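Local coordinates for protein beta-lactamase Mb2281c (Mycobacterium bovis, PDB 3I7J) that is probably a serine hydrolase of the beta-lactamase family, which would open beta-lactam rings or related bonds, though its natural substrate is not established, at residues 5-10 and 15-20; 9-14 and 253-258; 75-80 and 179-184; 162-167 and 234-239; 187-192 and 198-203. All blocks are in the same frame, centred on the assembly; numbering follows the deposited sequence.

Interaction 1: 5-10 and 15-20; sequences EVLGGW and AAAAVI
The apolar contact between 5-10 and 15-20 is made by one branch of one side chain: Leu7 reaches the strand with CD2, which settles between two alanine methyls. The distances match, 3.8 Å from Leu7 CD2 to Ala15 CB and again 3.8 Å from Leu7 CD2 to Ala17 CB. Ala15 and Ala17 sit two apart on the strand and turn the same face to Leu7, so the methyl drops into the dip over Ala16, where Leu7 CD2 comes 3.9 Å from Ala16 N. The other branch looks back at its own segment, with Leu7 CD1 3.9 Å above the ring plane of Trp10, over the rim of one face.

The hydrogen bonds stay within 5-10. Gly8 N to Glu5 O, Gly9 N to Val6 O and Trp10 N to Leu7 O (3.0 Å) wind one 3-10 turn after another and set the Leu7 side chain facing the strand.

Strand 15-21 is bonded through its backbone to its sheet neighbours, Ala16 with Leu247 and Ala17 with His29. Beyond the alanines, Leu7 also touches His29 and, on helix 256-271, Ile263. Ala16 faces the far side of the sheet and meets Val153 of helix 153-164.

With small methyls below and a branched leucine above, the N-terminal turn is held against the sheet by dispersion and burial rather than by directed bonds.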
# COMPACT_ATOMS: atom_id res chain seq x y z
N GLU A 5 -14.26 -0.40 -18.09
CA GLU A 5 -15.51 -1.08 -18.38
C GLU A 5 -15.38 -2.59 -18.27
O GLU A 5 -16.35 -3.29 -18.01
CB GLU A 5 -16.01 -0.68 -19.76
CG GLU A 5 -16.34 0.79 -19.87
CD GLU A 5 -16.84 1.18 -21.25
OE1 GLU A 5 -17.83 0.58 -21.70
OE2 GLU A 5 -16.23 2.07 -21.87
N VAL A 6 -14.16 -3.10 -18.44
CA VAL A 6 -13.95 -4.53 -18.35
C VAL A 6 -14.42 -5.07 -17.00
O VAL A 6 -14.60 -6.27 -16.83
CB VAL A 6 -12.46 -4.89 -18.52
CG1 VAL A 6 -11.66 -4.43 -17.30
CG2 VAL A 6 -12.31 -6.40 -18.73
N LEU A 7 -14.61 -4.18 -16.03
CA LEU A 7 -15.05 -4.60 -14.70
C LEU A 7 -16.44 -5.23 -14.75
O LEU A 7 -16.74 -6.13 -13.96
CB LEU A 7 -15.06 -3.40 -13.75
CG LEU A 7 -13.97 -3.34 -12.67
CD1 LEU A 7 -12.60 -3.30 -13.30
CD2 LEU A 7 -14.20 -2.12 -11.79
N GLY A 8 -17.27 -4.77 -15.66
CA GLY A 8 -18.62 -5.31 -15.78
C GLY A 8 -18.63 -6.79 -16.12
O GLY A 8 -19.60 -7.48 -15.84
N GLY A 9 -17.54 -7.27 -16.71
CA GLY A 9 -17.47 -8.68 -17.06
C GLY A 9 -16.67 -9.50 -16.07
O GLY A 9 -16.45 -10.69 -16.29
N TRP A 10 -16.25 -8.88 -14.97
CA TRP A 10 -15.47 -9.59 -13.95
C TRP A 10 -16.35 -10.49 -13.11
O TRP A 10 -17.48 -10.15 -12.77
CB TRP A 10 -14.75 -8.60 -13.04
CG TRP A 10 -13.45 -8.08 -13.58
CD1 TRP A 10 -13.07 -8.03 -14.90
CD2 TRP A 10 -12.39 -7.48 -12.84
NE1 TRP A 10 -11.85 -7.43 -15.01
CE2 TRP A 10 -11.40 -7.08 -13.77
CE3 TRP A 10 -12.17 -7.23 -11.47
CZ2 TRP A 10 -10.21 -6.44 -13.38
CZ3 TRP A 10 -10.99 -6.60 -11.09
CH2 TRP A 10 -10.03 -6.21 -12.03
N ALA A 15 -17.68 -4.38 -7.92
CA ALA A 15 -16.37 -3.76 -8.09
C ALA A 15 -16.50 -2.28 -8.42
O ALA A 15 -17.54 -1.83 -8.88
CB ALA A 15 -15.59 -4.48 -9.19
N ALA A 16 -15.43 -1.54 -8.16
CA ALA A 16 -15.38 -0.11 -8.44
C ALA A 16 -13.92 0.24 -8.70
O ALA A 16 -13.02 -0.37 -8.12
CB ALA A 16 -15.93 0.69 -7.26
N ALA A 17 -13.69 1.22 -9.56
CA ALA A 17 -12.32 1.58 -9.87
C ALA A 17 -12.20 3.02 -10.33
O ALA A 17 -13.19 3.66 -10.68
CB ALA A 17 -11.76 0.65 -10.94
N ALA A 18 -10.97 3.51 -10.34
CA ALA A 18 -10.68 4.86 -10.76
C ALA A 18 -9.25 5.00 -11.26
O ALA A 18 -8.33 4.38 -10.73
CB ALA A 18 -10.90 5.82 -9.59
N VAL A 19 -9.08 5.80 -12.31
CA VAL A 19 -7.77 6.07 -12.85
C VAL A 19 -7.50 7.49 -12.39
O VAL A 19 -8.34 8.38 -12.57
CB VAL A 19 -7.74 6.04 -14.39
CG1 VAL A 19 -6.34 6.40 -14.89
CG2 VAL A 19 -8.16 4.67 -14.90
N ILE A 20 -6.34 7.71 -11.77
CA ILE A 20 -5.98 9.02 -11.27
C ILE A 20 -4.70 9.53 -11.92
O ILE A 20 -3.76 8.77 -12.16
CB ILE A 20 -5.75 9.00 -9.72
CG1 ILE A 20 -7.00 8.47 -9.01
CG2 ILE A 20 -5.41 10.39 -9.21
CD1 ILE A 20 -7.17 6.96 -9.11

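Interaction 2: 9-14 and 253-258; sequences GWPVPA and GDWALD
Trp255 buries by far the most surface here, and its six-membered ring is where Trp10, Pro11 and Val12 all converge. Its CG takes the position between the backbone N and the carbonyl carbon (chi1 67°), which swings the indole toward 9-14.

Val12 lies over one face of that ring. Its CG1 methyl stands 3.5 Å from Trp255 CH2, and 3.5 Å from Trp255 CZ3 as well, a snug fit. The opposite face is backed by the next residue in the chain, Ala256, whose CB stands 3.7 Å above the centre of the Trp255 ring, so the indole is clamped between two methyl groups.

Pro11 adds its ring carbon CG, 4.1 Å from Trp255 CE3, in an oblique approach on the more exposed side. It is the centre of an inverse gamma turn, with a weak bond from Val12 N back to Trp10 O, and this tight bend carries Val12 over the tryptophan.

Trp10 supplies the aromatic partner. The edge of Trp255 is turned to its face in an offset edge-to-face pair, the six-membered rings 5.9 Å apart at their centroids and the planes at 69°; Trp10 CE3 and Trp255 CZ3 approach to 3.8 Å.

Outside the segments, Trp255 NE1 bonds to Asp251 O, and Arg250 makes a cation-pi contact with the same indole while its NH1 holds Pro11 O. The indole thus has its polar edge tied to its own chain, leaving its benzo ring to join the N-terminal loop to the start of helix 256-271 by aromatic and CH contacts.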
# COMPACT_ATOMS: atom_id res chain seq x y z
N GLY A 9 -17.54 -7.27 -16.71
CA GLY A 9 -17.47 -8.68 -17.06
C GLY A 9 -16.67 -9.50 -16.07
O GLY A 9 -16.45 -10.69 -16.29
N TRP A 10 -16.25 -8.88 -14.97
CA TRP A 10 -15.47 -9.59 -13.95
C TRP A 10 -16.35 -10.49 -13.11
O TRP A 10 -17.48 -10.15 -12.77
CB TRP A 10 -14.75 -8.60 -13.04
CG TRP A 10 -13.45 -8.08 -13.58
CD1 TRP A 10 -13.07 -8.03 -14.90
CD2 TRP A 10 -12.39 -7.48 -12.84
NE1 TRP A 10 -11.85 -7.43 -15.01
CE2 TRP A 10 -11.40 -7.08 -13.77
CE3 TRP A 10 -12.17 -7.23 -11.47
CZ2 TRP A 10 -10.21 -6.44 -13.38
CZ3 TRP A 10 -10.99 -6.60 -11.09
CH2 TRP A 10 -10.03 -6.21 -12.03
N PRO A 11 -15.83 -11.67 -12.75
CA PRO A 11 -16.56 -12.63 -11.93
C PRO A 11 -16.52 -12.27 -10.45
O PRO A 11 -16.02 -13.03 -9.63
CB PRO A 11 -15.84 -13.95 -12.23
CG PRO A 11 -14.43 -13.50 -12.38
CD PRO A 11 -14.57 -12.27 -13.25
N VAL A 12 -17.05 -11.10 -10.12
CA VAL A 12 -17.07 -10.62 -8.74
C VAL A 12 -18.47 -10.08 -8.41
O VAL A 12 -19.17 -9.58 -9.29
CB VAL A 12 -16.05 -9.49 -8.53
CG1 VAL A 12 -14.67 -9.95 -8.96
CG2 VAL A 12 -16.47 -8.26 -9.32
N PRO A 13 -18.89 -10.16 -7.14
CA PRO A 13 -20.21 -9.67 -6.71
C PRO A 13 -20.38 -8.16 -6.92
O PRO A 13 -21.50 -7.68 -7.10
CB PRO A 13 -20.25 -10.05 -5.23
CG PRO A 13 -19.37 -11.27 -5.17
CD PRO A 13 -18.21 -10.85 -6.04
N ALA A 14 -19.27 -7.43 -6.89
CA ALA A 14 -19.28 -5.98 -7.08
C ALA A 14 -17.85 -5.46 -7.17
O ALA A 14 -16.93 -6.02 -6.57
CB ALA A 14 -20.01 -5.30 -5.92
N GLY A 253 -7.68 -14.43 -5.67
CA GLY A 253 -7.60 -15.83 -6.06
C GLY A 253 -7.10 -15.96 -7.50
O GLY A 253 -6.65 -14.98 -8.08
N ASP A 254 -7.18 -17.16 -8.07
CA ASP A 254 -6.72 -17.36 -9.43
C ASP A 254 -7.49 -16.53 -10.46
O ASP A 254 -6.95 -16.19 -11.51
CB ASP A 254 -6.80 -18.85 -9.83
CG ASP A 254 -5.91 -19.74 -8.96
OD1 ASP A 254 -4.78 -19.32 -8.64
OD2 ASP A 254 -6.35 -20.86 -8.63
N TRP A 255 -8.75 -16.22 -10.16
CA TRP A 255 -9.57 -15.43 -11.08
C TRP A 255 -8.94 -14.08 -11.42
O TRP A 255 -9.13 -13.56 -12.52
CB TRP A 255 -10.97 -15.18 -10.49
CG TRP A 255 -10.98 -14.30 -9.28
CD1 TRP A 255 -10.79 -14.68 -7.98
CD2 TRP A 255 -11.11 -12.87 -9.26
NE1 TRP A 255 -10.79 -13.58 -7.15
CE2 TRP A 255 -10.98 -12.45 -7.91
CE3 TRP A 255 -11.31 -11.90 -10.25
CZ2 TRP A 255 -11.05 -11.11 -7.53
CZ3 TRP A 255 -11.38 -10.56 -9.87
CH2 TRP A 255 -11.25 -10.18 -8.52
N ALA A 256 -8.18 -13.51 -10.49
CA ALA A 256 -7.57 -12.20 -10.71
C ALA A 256 -6.20 -12.23 -11.37
O ALA A 256 -5.76 -11.22 -11.94
CB ALA A 256 -7.48 -11.46 -9.39
N LEU A 257 -5.54 -13.38 -11.30
CA LEU A 257 -4.19 -13.54 -11.86
C LEU A 257 -3.96 -12.95 -13.26
O LEU A 257 -2.90 -12.40 -13.52
CB LEU A 257 -3.79 -15.02 -11.83
CG LEU A 257 -3.71 -15.66 -10.43
CD1 LEU A 257 -3.13 -17.08 -10.55
CD2 LEU A 257 -2.82 -14.81 -9.53
N ASP A 258 -4.94 -13.06 -14.15
CA ASP A 258 -4.77 -12.50 -15.48
C ASP A 258 -5.52 -11.18 -15.66
O ASP A 258 -5.07 -10.29 -16.39
CB ASP A 258 -5.21 -13.49 -16.55
CG ASP A 258 -4.29 -14.70 -16.64
OD1 ASP A 258 -3.05 -14.51 -16.66
OD2 ASP A 258 -4.79 -15.84 -16.69

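Interaction 3: 75-80 and 179-184; sequences LLAHTS and TVQFPG
Helix 72-76 ends in a Schellman motif, and the two residues flanking its positive-phi residue His78, Ala77 and Thr79, point their side chains at Gln181 and Phe182 of the loop after helix 171-177. The Phe182 ring is the platform. Thr79 lies over one face of it and meets it with both branches: Thr79 OG1 is 3.2 Å from Phe182 CE2, toward the rim, while Thr79 CG2 reaches 3.7 Å from Phe182 CD2. Placed between the backbone N and the carbonyl carbon (chi1 64°), OG1 is buried against the aromatic face and finds no hydrogen-bonding partner in the model.

Ala77 meets the same ring at its edge, its CB 3.9 Å from Phe182 CD2. That methyl also touches Gln181 CB at 3.8 Å. From there the glutamine bends away at chi2, and its amide is engaged on both ends: NE2 gives a bond to Thr179 O, 3.2 Å from Gln181 NE2 and well above the carbonyl plane, and OE1 accepts from Arg73.

Arg97 NH2 binds both Ala77 O and Gln181 O, tying the two backbones together. His78 turns the other way, onto Lys43, Tyr99 and Trp200, beside a probable SxxK active site. The arrangement is that of a Schellman helix end, with a histidine in the left-handed conformation at its turn and its flanking side chains packed on a neighbouring loop.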
# COMPACT_ATOMS: atom_id res chain seq x y z
N LEU A 75 10.44 -2.18 10.17
CA LEU A 75 9.04 -2.55 10.26
C LEU A 75 8.30 -2.16 8.98
O LEU A 75 7.51 -2.95 8.45
CB LEU A 75 8.40 -1.90 11.48
CG LEU A 75 9.05 -2.36 12.79
CD1 LEU A 75 8.47 -1.54 13.95
CD2 LEU A 75 8.78 -3.85 13.00
N LEU A 76 8.57 -0.96 8.49
CA LEU A 76 7.93 -0.45 7.28
C LEU A 76 8.30 -1.25 6.03
O LEU A 76 7.47 -1.45 5.13
CB LEU A 76 8.32 1.01 7.06
CG LEU A 76 7.63 2.04 7.97
CD1 LEU A 76 8.37 3.38 7.94
CD2 LEU A 76 6.20 2.21 7.51
N ALA A 77 9.54 -1.72 5.98
CA ALA A 77 10.06 -2.47 4.84
C ALA A 77 10.00 -4.00 4.99
O ALA A 77 10.49 -4.72 4.13
CB ALA A 77 11.49 -2.04 4.55
N HIS A 78 9.41 -4.47 6.08
CA HIS A 78 9.29 -5.91 6.33
C HIS A 78 10.64 -6.61 6.43
O HIS A 78 10.83 -7.68 5.85
CB HIS A 78 8.44 -6.57 5.23
CG HIS A 78 7.08 -5.96 5.08
ND1 HIS A 78 6.09 -6.10 6.02
CD2 HIS A 78 6.57 -5.15 4.12
CE1 HIS A 78 5.03 -5.40 5.65
NE2 HIS A 78 5.30 -4.82 4.50
N THR A 79 11.58 -6.01 7.15
CA THR A 79 12.88 -6.64 7.33
C THR A 79 13.24 -6.79 8.81
O THR A 79 14.39 -7.05 9.14
CB THR A 79 14.02 -5.83 6.63
OG1 THR A 79 14.14 -4.54 7.24
CG2 THR A 79 13.73 -5.66 5.15
N SER A 80 12.26 -6.65 9.69
CA SER A 80 12.51 -6.75 11.13
C SER A 80 12.84 -8.18 11.60
O SER A 80 13.29 -8.36 12.73
CB SER A 80 11.31 -6.24 11.93
OG SER A 80 10.20 -7.12 11.78
N THR A 179 11.56 4.40 -2.57
CA THR A 179 12.86 3.86 -2.94
C THR A 179 13.05 2.55 -2.19
O THR A 179 12.64 2.42 -1.03
CB THR A 179 14.02 4.80 -2.55
OG1 THR A 179 13.90 6.02 -3.29
CG2 THR A 179 15.36 4.15 -2.86
N VAL A 180 13.66 1.57 -2.84
CA VAL A 180 13.87 0.29 -2.20
C VAL A 180 14.72 0.42 -0.94
O VAL A 180 15.81 1.00 -0.95
CB VAL A 180 14.50 -0.74 -3.19
CG1 VAL A 180 15.79 -0.21 -3.77
CG2 VAL A 180 14.73 -2.07 -2.47
N GLN A 181 14.18 -0.12 0.14
CA GLN A 181 14.81 -0.12 1.45
C GLN A 181 15.37 -1.51 1.68
O GLN A 181 14.66 -2.50 1.49
CB GLN A 181 13.74 0.20 2.49
CG GLN A 181 12.99 1.50 2.24
CD GLN A 181 13.86 2.71 2.49
OE1 GLN A 181 14.57 2.76 3.49
NE2 GLN A 181 13.80 3.70 1.61
N PHE A 182 16.64 -1.60 2.09
CA PHE A 182 17.28 -2.90 2.31
C PHE A 182 17.23 -3.66 0.98
O PHE A 182 16.61 -4.71 0.86
CB PHE A 182 16.54 -3.69 3.39
CG PHE A 182 16.47 -2.99 4.72
CD1 PHE A 182 17.56 -2.98 5.59
CD2 PHE A 182 15.30 -2.33 5.10
CE1 PHE A 182 17.50 -2.32 6.83
CE2 PHE A 182 15.21 -1.67 6.33
CZ PHE A 182 16.31 -1.67 7.20
N PRO A 183 17.90 -3.13 -0.06
CA PRO A 183 17.95 -3.75 -1.39
C PRO A 183 18.71 -5.06 -1.39
O PRO A 183 19.55 -5.30 -0.52
CB PRO A 183 18.65 -2.68 -2.22
CG PRO A 183 19.63 -2.12 -1.24
CD PRO A 183 18.74 -1.92 -0.03
N GLY A 184 18.43 -5.90 -2.38
CA GLY A 184 19.12 -7.17 -2.51
C GLY A 184 18.46 -8.34 -1.82
O GLY A 184 18.89 -9.47 -1.99

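Interaction 4: 162-167 and 234-239; sequences DLLRPS and IWVDPK
Val236 is straddled by two leucines from the last turn of helix 153-164, one for each of its methyls. CG1, anti to the backbone N (chi1 -175°), points at Leu164: Val236 CG1 and Leu164 CD1 are only 3.3 Å apart, tighter than usual for two methyls. CG2 turns to Leu163, whose side chain crosses that of Val236 at about a right angle, and lies 3.7 Å from Leu163 CB and 3.8 Å from Leu163 CD1. The tip of Leu163 reaches two residues back along the strand, where its CD1 meets Ile234 CD1 at 4.0 Å.

Ile234 and Val236 are on the same face of strand 232-237, with Trp235 between them turned to the other. This is the layered build of the serine beta-lactamase fold, an antiparallel sheet with helices on both faces: Leu163 and Leu164 lie on one, while Trp235 NE1 bonds to Ser264 of helix 256-271 on the other. Phe224 of the adjoining strand touches both Leu163 and Val236.

Further out, polar groups fix the turn after the helix and the end of the strand. Asp162 OD1 takes Ser167 N at 2.9 Å, from above its carboxylate plane, and Thr168 N too, while OD2 forms a salt bridge with Arg48. Arg165 folds back so that NH1 binds Leu164 O, and its NH2 pairs with Asp241. Asp237 OD1 accepts Lys239 N nearly along its C-O axis, closing an Asx turn, and receives Ala240 N and the Ser220 hydroxyl as well.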
# COMPACT_ATOMS: atom_id res chain seq x y z
N ASP A 162 -2.14 11.92 -3.54
CA ASP A 162 -1.06 12.28 -2.63
C ASP A 162 0.18 11.45 -2.96
O ASP A 162 1.31 11.90 -2.74
CB ASP A 162 -1.50 12.01 -1.19
CG ASP A 162 -0.56 12.62 -0.18
OD1 ASP A 162 -0.46 13.86 -0.14
OD2 ASP A 162 0.08 11.87 0.58
N LEU A 163 -0.02 10.25 -3.50
CA LEU A 163 1.11 9.39 -3.86
C LEU A 163 1.75 9.81 -5.19
O LEU A 163 2.89 9.45 -5.48
CB LEU A 163 0.64 7.93 -3.95
CG LEU A 163 0.09 7.33 -2.65
CD1 LEU A 163 -0.34 5.88 -2.86
CD2 LEU A 163 1.17 7.42 -1.57
N LEU A 164 1.00 10.58 -5.97
CA LEU A 164 1.45 11.06 -7.28
C LEU A 164 2.17 12.40 -7.11
O LEU A 164 3.19 12.65 -7.74
CB LEU A 164 0.22 11.21 -8.17
CG LEU A 164 0.21 10.76 -9.64
CD1 LEU A 164 0.96 9.45 -9.83
CD2 LEU A 164 -1.25 10.62 -10.08
N ARG A 165 1.60 13.24 -6.26
CA ARG A 165 2.12 14.57 -5.93
C ARG A 165 2.02 14.70 -4.41
O ARG A 165 1.02 15.20 -3.90
CB ARG A 165 1.27 15.66 -6.60
CG ARG A 165 1.35 15.68 -8.12
CD ARG A 165 2.74 16.08 -8.57
NE ARG A 165 2.85 16.16 -10.03
CZ ARG A 165 2.98 15.11 -10.84
NH1 ARG A 165 3.02 13.88 -10.33
NH2 ARG A 165 3.07 15.29 -12.15
N PRO A 166 3.05 14.26 -3.68
CA PRO A 166 3.06 14.31 -2.21
C PRO A 166 2.69 15.64 -1.57
O PRO A 166 3.23 16.68 -1.93
CB PRO A 166 4.49 13.88 -1.87
CG PRO A 166 5.27 14.32 -3.07
CD PRO A 166 4.38 13.89 -4.19
N SER A 167 1.76 15.58 -0.63
CA SER A 167 1.34 16.77 0.10
C SER A 167 1.35 16.49 1.59
O SER A 167 1.73 17.35 2.40
CB SER A 167 -0.06 17.20 -0.32
OG SER A 167 -0.42 18.38 0.37
N ILE A 234 -3.90 -1.04 -5.29
CA ILE A 234 -3.58 0.30 -5.70
C ILE A 234 -2.14 0.36 -6.15
O ILE A 234 -1.24 -0.15 -5.48
CB ILE A 234 -3.79 1.33 -4.55
CG1 ILE A 234 -3.32 2.72 -5.01
CG2 ILE A 234 -3.00 0.91 -3.30
CD1 ILE A 234 -3.64 3.84 -4.01
N TRP A 235 -1.92 0.92 -7.33
CA TRP A 235 -0.57 1.11 -7.81
C TRP A 235 -0.46 2.50 -8.38
O TRP A 235 -1.44 3.08 -8.86
CB TRP A 235 -0.13 0.03 -8.83
CG TRP A 235 -0.92 -0.12 -10.11
CD1 TRP A 235 -1.65 -1.21 -10.49
CD2 TRP A 235 -0.95 0.78 -11.23
NE1 TRP A 235 -2.13 -1.05 -11.76
CE2 TRP A 235 -1.71 0.16 -12.24
CE3 TRP A 235 -0.41 2.05 -11.47
CZ2 TRP A 235 -1.95 0.77 -13.49
CZ3 TRP A 235 -0.64 2.65 -12.70
CH2 TRP A 235 -1.40 2.01 -13.70
N VAL A 236 0.74 3.05 -8.27
CA VAL A 236 1.06 4.39 -8.73
C VAL A 236 2.30 4.19 -9.57
O VAL A 236 3.28 3.62 -9.10
CB VAL A 236 1.40 5.30 -7.53
CG1 VAL A 236 1.62 6.73 -8.00
CG2 VAL A 236 0.29 5.23 -6.50
N ASP A 237 2.27 4.64 -10.82
CA ASP A 237 3.43 4.47 -11.68
C ASP A 237 4.02 5.86 -11.91
O ASP A 237 3.47 6.65 -12.66
CB ASP A 237 2.98 3.84 -13.01
CG ASP A 237 4.15 3.44 -13.88
OD1 ASP A 237 5.14 4.19 -13.91
OD2 ASP A 237 4.05 2.38 -14.55
N PRO A 238 5.16 6.17 -11.26
CA PRO A 238 5.81 7.48 -11.40
C PRO A 238 6.30 7.79 -12.81
O PRO A 238 6.47 8.95 -13.17
CB PRO A 238 6.98 7.40 -10.42
CG PRO A 238 6.59 6.34 -9.46
CD PRO A 238 5.91 5.31 -10.33
N LYS A 239 6.55 6.75 -13.60
CA LYS A 239 7.03 6.95 -14.96
C LYS A 239 5.87 7.33 -15.87
O LYS A 239 5.97 8.25 -16.68
CB LYS A 239 7.72 5.69 -15.50
CG LYS A 239 8.36 5.87 -16.87
CD LYS A 239 9.05 4.60 -17.37
CE LYS A 239 10.28 4.24 -16.54
NZ LYS A 239 11.41 5.19 -16.70

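Interaction 5: 187-192 and 198-203; sequences GVLPGY and NDWGLG
Asn198 fits snugly along the backbone of Gly187 and Val188, and this is the close-packed end of the contact. Its CB lies 3.6 Å from Gly187 O, where a neighbour without a side chain lets the two chains draw near, their CA atoms 5.4 Å apart. With CG anti to the backbone N (chi1 -169°), the amide is carried along the strand: Asn198 ND2 comes 3.1 Å from Val188 O, though at too poor an angle for a hydrogen bond, and Asn198 OD1 is 3.9 Å from Leu189 CB. That oxygen accepts from Lys210 NZ, which also holds Asp199 O.

Leu189 makes the second buried touch. Its side chain crosses Trp200 at about a right angle, and its CD1 meets the far end of the indole, 3.8 Å from Trp200 CH2. Strand 187-189 forms a two-stranded hairpin with 193-195, and the chain between them bends at Pro190 and Gly191 in a type II turn, closed by Tyr192 N to Leu189 O. Trp200 is bonded through its backbone to Gln181 and meets His78 edge-to-face; it also touches residues of the probable SxxK active-site motif, so the hairpin leans on a residue that probably borders the catalytic cleft.

The solvent side is looser. Val188 is exposed and points its side chain away from Asn198, onto Val194 of the partner strand.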
# COMPACT_ATOMS: atom_id res chain seq x y z
N GLY A 187 12.61 -13.00 -1.49
CA GLY A 187 11.51 -13.46 -0.66
C GLY A 187 10.22 -13.66 -1.41
O GLY A 187 10.10 -13.36 -2.59
N VAL A 188 9.22 -14.18 -0.71
CA VAL A 188 7.95 -14.42 -1.35
C VAL A 188 6.99 -13.25 -1.21
O VAL A 188 6.95 -12.57 -0.18
CB VAL A 188 7.28 -15.70 -0.79
CG1 VAL A 188 8.18 -16.90 -1.05
CG2 VAL A 188 7.02 -15.54 0.69
N LEU A 189 6.25 -13.00 -2.27
CA LEU A 189 5.23 -11.97 -2.28
C LEU A 189 3.97 -12.82 -2.21
O LEU A 189 3.61 -13.48 -3.17
CB LEU A 189 5.26 -11.18 -3.58
CG LEU A 189 4.06 -10.23 -3.79
CD1 LEU A 189 4.03 -9.16 -2.71
CD2 LEU A 189 4.18 -9.58 -5.17
N PRO A 190 3.30 -12.83 -1.04
CA PRO A 190 2.07 -13.61 -0.86
C PRO A 190 1.18 -13.61 -2.10
O PRO A 190 0.78 -12.55 -2.58
CB PRO A 190 1.42 -12.93 0.34
CG PRO A 190 2.62 -12.52 1.16
CD PRO A 190 3.55 -11.96 0.12
N GLY A 191 0.88 -14.79 -2.61
CA GLY A 191 0.04 -14.89 -3.79
C GLY A 191 0.82 -14.96 -5.08
O GLY A 191 0.28 -15.37 -6.11
N TYR A 192 2.09 -14.56 -5.04
CA TYR A 192 2.91 -14.60 -6.24
C TYR A 192 4.23 -15.35 -6.09
O TYR A 192 5.10 -15.29 -6.96
CB TYR A 192 3.17 -13.17 -6.75
CG TYR A 192 1.92 -12.53 -7.29
CD1 TYR A 192 1.05 -11.83 -6.45
CD2 TYR A 192 1.56 -12.69 -8.62
CE1 TYR A 192 -0.15 -11.32 -6.93
CE2 TYR A 192 0.36 -12.19 -9.11
CZ TYR A 192 -0.49 -11.50 -8.26
OH TYR A 192 -1.70 -11.03 -8.74
N ASN A 198 12.64 -9.18 -3.85
CA ASN A 198 11.27 -8.82 -3.48
C ASN A 198 11.35 -7.43 -2.86
O ASN A 198 11.22 -7.25 -1.66
CB ASN A 198 10.69 -9.83 -2.47
CG ASN A 198 9.20 -9.66 -2.26
OD1 ASN A 198 8.51 -9.09 -3.11
ND2 ASN A 198 8.69 -10.16 -1.15
N ASP A 199 11.57 -6.43 -3.72
CA ASP A 199 11.72 -5.04 -3.30
C ASP A 199 10.53 -4.43 -2.59
O ASP A 199 9.37 -4.64 -2.95
CB ASP A 199 12.05 -4.18 -4.51
CG ASP A 199 13.45 -4.42 -5.04
OD1 ASP A 199 14.19 -5.21 -4.40
OD2 ASP A 199 13.80 -3.81 -6.07
N TRP A 200 10.84 -3.64 -1.56
CA TRP A 200 9.81 -2.96 -0.80
C TRP A 200 10.33 -1.57 -0.42
O TRP A 200 11.54 -1.37 -0.23
CB TRP A 200 9.47 -3.77 0.46
CG TRP A 200 8.00 -3.87 0.74
CD1 TRP A 200 7.21 -2.93 1.33
CD2 TRP A 200 7.13 -4.96 0.39
NE1 TRP A 200 5.90 -3.35 1.37
CE2 TRP A 200 5.82 -4.60 0.80
CE3 TRP A 200 7.32 -6.21 -0.22
CZ2 TRP A 200 4.72 -5.44 0.61
CZ3 TRP A 200 6.22 -7.04 -0.41
CH2 TRP A 200 4.93 -6.65 0.01
N GLY A 201 9.42 -0.61 -0.33
CA GLY A 201 9.80 0.74 0.04
C GLY A 201 9.47 0.92 1.51
O GLY A 201 9.60 -0.04 2.28
N LEU A 202 9.06 2.12 1.91
CA LEU A 202 8.71 2.36 3.30
C LEU A 202 7.22 2.12 3.52
O LEU A 202 6.45 3.06 3.76
CB LEU A 202 9.05 3.80 3.71
CG LEU A 202 10.53 4.18 3.82
CD1 LEU A 202 10.65 5.67 4.14
CD2 LEU A 202 11.19 3.35 4.90
N GLY A 203 6.80 0.86 3.42
CA GLY A 203 5.40 0.54 3.63
C GLY A 203 4.68 0.29 2.33
O GLY A 203 3.59 -0.28 2.31

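In the fold
Interactions 1 and 2 start from the same N-terminal stretch, sharing Gly9 and Trp10, with centres 11 Å apart. Interaction 2 brings the N-terminal loop to the start of helix 256-271, so most of the chain, interactions 3, 4 and 5 included, lies between its two segments. Interactions 1 and 4 both reach the six-stranded sheet, through strands 15-21 and 232-237, and touch where Ile20 meets Leu164. Across the chain's centre from interaction 1, about 32 Å between centres, interaction 3 adjoins interaction 5, only 9 Å from it; Gln181 and Trp200 join them, beside the probable active site. Interactions 3 and 4 alternate along the chain without touching, and 5 falls within the sequence spanned by 4.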